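Local coordinates for putative (PDB 4O8S), which is a nucleotidyltransferase-superfamily protein, related to AbiEii toxins of type IV toxin-antitoxin systems, and probably transfers nucleotidyl groups, at residues P179-L182 against V183-L187; I199-L202 against E203-A206. All coordinates share one frame; numbering follows the deposited sequence.

Contact 1 (P179-L182 against V183-L187); sequences PDKL and VSDYL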
loop_
_atom_site.group_PDB
_atom_site.type_symbol
_atom_site.label_atom_id
_atom_site.label_comp_id
_atom_site.label_asym_id
_atom_site.label_seq_id
_atom_site.Cartn_x
_atom_site.Cartn_y
_atom_site.Cartn_z
ATOM N N PRO A 179 -12.464 -15.159 12.390
ATOM C CA PRO A 179 -13.172 -14.134 11.615
ATOM C C PRO A 179 -14.092 -13.266 12.459
ATOM O O PRO A 179 -14.299 -12.103 12.105
ATOM C CB PRO A 179 -13.977 -14.962 10.602
ATOM C CG PRO A 179 -13.140 -16.194 10.398
ATOM C CD PRO A 179 -12.606 -16.498 11.783
ATOM N N ASP A 180 -14.632 -13.805 13.551
ATOM C CA ASP A 180 -15.483 -13.016 14.442
ATOM C C ASP A 180 -14.692 -11.918 15.144
ATOM O O ASP A 180 -15.182 -10.803 15.319
ATOM C CB ASP A 180 -16.167 -13.915 15.479
ATOM C CG ASP A 180 -17.429 -14.574 14.943
ATOM O OD1 ASP A 180 -17.563 -14.698 13.700
ATOM O OD2 ASP A 180 -18.287 -14.971 15.768
ATOM N N LYS A 181 -13.469 -12.244 15.549
ATOM C CA LYS A 181 -12.578 -11.277 16.187
ATOM C C LYS A 181 -12.249 -10.131 15.227
ATOM O O LYS A 181 -12.212 -8.957 15.621
ATOM C CB LYS A 181 -11.289 -11.968 16.645
ATOM C CG LYS A 181 -10.293 -11.067 17.366
ATOM C CD LYS A 181 -8.945 -11.777 17.541
ATOM C CE LYS A 181 -7.899 -10.856 18.158
ATOM N NZ LYS A 181 -7.835 -9.547 17.449
ATOM N N LEU A 182 -12.017 -10.477 13.963
ATOM C CA LEU A 182 -11.730 -9.472 12.942
ATOM C C LEU A 182 -12.910 -8.513 12.794
ATOM O O LEU A 182 -12.729 -7.300 12.700
ATOM C CB LEU A 182 -11.442 -10.141 11.598
ATOM C CG LEU A 182 -10.157 -10.952 11.443
ATOM C CD1 LEU A 182 -10.131 -11.617 10.073
ATOM C CD2 LEU A 182 -8.923 -10.075 11.649
ATOM N N VAL A 183 -14.123 -9.060 12.773
ATOM C CA VAL A 183 -15.304 -8.216 12.660
ATOM C C VAL A 183 -15.378 -7.283 13.868
ATOM O O VAL A 183 -15.513 -6.059 13.713
ATOM C CB VAL A 183 -16.583 -9.061 12.520
ATOM C CG1 VAL A 183 -17.801 -8.171 12.427
ATOM C CG2 VAL A 183 -16.483 -9.921 11.281
ATOM N N SER A 184 -15.237 -7.860 15.060
ATOM C CA SER A 184 -15.219 -7.078 16.295
ATOM C C SER A 184 -14.140 -6.000 16.261
ATOM O O SER A 184 -14.397 -4.836 16.590
ATOM C CB SER A 184 -15.015 -7.996 17.506
ATOM O OG SER A 184 -14.429 -7.276 18.580
ATOM N N ASP A 185 -12.935 -6.375 15.842
ATOM C CA ASP A 185 -11.840 -5.407 15.789
ATOM C C ASP A 185 -12.048 -4.261 14.790
ATOM O O ASP A 185 -11.632 -3.131 15.045
ATOM C CB ASP A 185 -10.515 -6.107 15.503
ATOM C CG ASP A 185 -10.064 -6.982 16.649
ATOM O OD1 ASP A 185 -10.687 -6.907 17.731
ATOM O OD2 ASP A 185 -9.084 -7.741 16.466
ATOM N N TYR A 186 -12.702 -4.537 13.664
ATOM C CA TYR A 186 -12.702 -3.562 12.564
ATOM C C TYR A 186 -14.016 -2.870 12.264
ATOM O O TYR A 186 -14.032 -1.894 11.514
ATOM C CB TYR A 186 -12.198 -4.223 11.273
ATOM C CG TYR A 186 -10.729 -4.563 11.287
ATOM C CD1 TYR A 186 -9.763 -3.561 11.354
ATOM C CD2 TYR A 186 -10.303 -5.880 11.196
ATOM C CE1 TYR A 186 -8.404 -3.871 11.346
ATOM C CE2 TYR A 186 -8.944 -6.198 11.191
ATOM C CZ TYR A 186 -8.007 -5.185 11.267
ATOM O OH TYR A 186 -6.662 -5.494 11.262
ATOM N N LEU A 187 -15.120 -3.368 12.822
ATOM C CA LEU A 187 -16.441 -2.859 12.429
ATOM C C LEU A 187 -16.611 -1.349 12.574
ATOM O O LEU A 187 -17.162 -0.692 11.676
ATOM C CB LEU A 187 -17.577 -3.606 13.142
ATOM C CG LEU A 187 -18.946 -3.275 12.527
ATOM C CD1 LEU A 187 -18.912 -3.491 11.034
ATOM C CD2 LEU A 187 -20.063 -4.103 13.140
#
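K181 and D185, one turn apart on the first turns of α-helix 179-192, form an i to i+4 salt bridge across the helix surface. The lysine sets out with CG anti to its backbone N (chi1 -178°). From CB the chain runs out extended: K181 CG passes 3.7 Å from D185 OD2, CD continues the line, and K181 CE again lies 3.7 Å from D185 OD2. The bend at the last torsion (chi4 -50°) then turns NZ toward that oxygen, with a modelled separation of 2.4 Å between K181 NZ and D185 OD2, so short that the exact value is doubtful. The other carboxylate oxygen, D185 OD1, stays 3.9 Å from K181 NZ, which makes the bridge one-sided.

Beneath it runs the helical i to i+4 bonding: D180 O accepts from S184 N at 3.0 Å in a nearly straight bond (173°), and P179 O and K181 O accept from V183 N and D185 N. The bond from Y186 N to L182 O is markedly more bent.

On the buried side, L182 and Y186 run side by side and point the same way, and both also touch F175 of helix 166-176. Y186 reaches on to A147 and L150 of helix 147-159. Within the turn itself, the apolar pair closes through one methyl, L182 CD2, which lies 3.9 Å from ring atom CE2 of Y186.

Contact 2 (I199-L202 against E203-A206); sequences IMDL and EETA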
loop_
_atom_site.group_PDB
_atom_site.type_symbol
_atom_site.label_atom_id
_atom_site.label_comp_id
_atom_site.label_asym_id
_atom_site.label_seq_id
_atom_site.Cartn_x
_atom_site.Cartn_y
_atom_site.Cartn_z
ATOM N N ILE A 199 -18.129 0.184 0.095
ATOM C CA ILE A 199 -17.730 -0.925 -0.778
ATOM C C ILE A 199 -17.395 -2.249 -0.077
ATOM O O ILE A 199 -17.312 -3.300 -0.714
ATOM C CB ILE A 199 -16.531 -0.533 -1.676
ATOM C CG1 ILE A 199 -15.325 -0.134 -0.818
ATOM C CG2 ILE A 199 -16.918 0.591 -2.616
ATOM C CD1 ILE A 199 -14.031 0.038 -1.614
HETATM N N MSE A 200 -17.202 -2.203 1.231
HETATM C CA MSE A 200 -16.697 -3.369 1.915
HETATM C C MSE A 200 -17.779 -4.072 2.738
HETATM O O MSE A 200 -18.507 -3.427 3.504
HETATM C CB MSE A 200 -15.509 -2.978 2.786
HETATM C CG MSE A 200 -14.804 -4.164 3.391
HETATM SE SE MSE A 200 -13.447 -3.516 4.674
HETATM C CE MSE A 200 -12.447 -5.169 4.854
ATOM N N ASP A 201 -17.905 -5.382 2.537
ATOM C CA ASP A 201 -18.733 -6.224 3.394
ATOM C C ASP A 201 -17.743 -6.858 4.359
ATOM O O ASP A 201 -17.055 -7.831 4.004
ATOM C CB ASP A 201 -19.459 -7.295 2.565
ATOM C CG ASP A 201 -20.372 -8.192 3.408
ATOM O OD1 ASP A 201 -20.026 -8.532 4.568
ATOM O OD2 ASP A 201 -21.447 -8.574 2.888
ATOM N N LEU A 202 -17.659 -6.293 5.564
ATOM C CA LEU A 202 -16.654 -6.702 6.538
ATOM C C LEU A 202 -16.771 -8.178 6.917
ATOM O O LEU A 202 -15.759 -8.899 6.956
ATOM C CB LEU A 202 -16.717 -5.820 7.789
ATOM C CG LEU A 202 -15.808 -6.293 8.930
ATOM C CD1 LEU A 202 -14.382 -6.431 8.457
ATOM C CD2 LEU A 202 -15.865 -5.342 10.113
ATOM N N GLU A 203 -17.994 -8.627 7.196
ATOM C CA GLU A 203 -18.224 -10.026 7.552
ATOM C C GLU A 203 -17.775 -10.984 6.444
ATOM O O GLU A 203 -17.044 -11.937 6.701
ATOM C CB GLU A 203 -19.705 -10.266 7.888
ATOM C CG GLU A 203 -20.049 -10.232 9.385
ATOM C CD GLU A 203 -19.679 -11.531 10.122
ATOM O OE1 GLU A 203 -19.003 -12.398 9.513
ATOM O OE2 GLU A 203 -20.062 -11.680 11.313
ATOM N N GLU A 204 -18.213 -10.729 5.214
ATOM C CA GLU A 204 -17.870 -11.596 4.087
ATOM C C GLU A 204 -16.357 -11.595 3.870
ATOM O O GLU A 204 -15.744 -12.658 3.714
ATOM C CB GLU A 204 -18.607 -11.162 2.810
ATOM C CG GLU A 204 -18.394 -12.088 1.602
ATOM C CD GLU A 204 -19.130 -11.618 0.343
ATOM O OE1 GLU A 204 -20.378 -11.735 0.294
ATOM O OE2 GLU A 204 -18.457 -11.135 -0.600
ATOM N N THR A 205 -15.760 -10.406 3.889
ATOM C CA THR A 205 -14.311 -10.276 3.723
ATOM C C THR A 205 -13.560 -11.073 4.789
ATOM O O THR A 205 -12.605 -11.791 4.484
ATOM C CB THR A 205 -13.866 -8.798 3.785
ATOM O OG1 THR A 205 -14.388 -8.091 2.650
ATOM C CG2 THR A 205 -12.326 -8.695 3.800
ATOM N N ALA A 206 -14.003 -10.958 6.035
ATOM C CA ALA A 206 -13.339 -11.637 7.142
ATOM C C ALA A 206 -13.408 -13.157 6.980
ATOM O O ALA A 206 -12.401 -13.860 7.152
ATOM C CB ALA A 206 -13.964 -11.219 8.453
#
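The carboxylate of D201 is met from above its plane: E204 N donates to D201 OD1 at 2.9 Å, 54° out of that plane, in a nearly straight bond (172°). E204 CB lies close by, 3.5 Å from D201 CG. The E204 carboxylate is turned only 22° from that of D201, and the nearest oxygens, D201 OD2 and E204 OE1, are 4.2 Å apart, a like-charged approach that probably costs some energy.

D201 is thus the N-cap of helix 202-231, its side chain taking up an amide of the first turn, where a negative group is probably favoured by the helix dipole. Its CG stands anti to the backbone N, which carries the carboxylate to that amide. Its carbonyl starts the helical bonding, since D201 O accepts from T205 N at 2.9 Å; T205 OG1 is also 3.0 Å from D201 O, though its proton has another acceptor within range.

On the other flank the selenomethionine M200 crosses T205 at about a right angle, M200 CE lying 3.7 Å from T205 CG2. M200 and L202 pack between helices 147-159 and 179-192, touching L150 and V190 of these helices, while T205 meets H154 of helix 147-159.

How the contacts relate
Contact 1 comes first in the chain, at the start of helix 179-192, and contact 2 follows across the loop that leads into helix 202-231, so the two mark the N-terminal turns of consecutive helices. Their centres lie 10 Å apart, on the same side of the chain's centre, and they touch directly. L202 CD2 lies 3.4 Å from L187 N and also packs on V183 O and Y186 C, while V183 CG2 meets the carboxylate carbon E203 CD at 3.8 Å. Helix 147-159 adjoins both, through Y186 in contact 1 and through M200, L202 and T205 in contact 2. Together they join the beginnings of two helices within the helical part of this nucleotidyltransferase-superfamily protein.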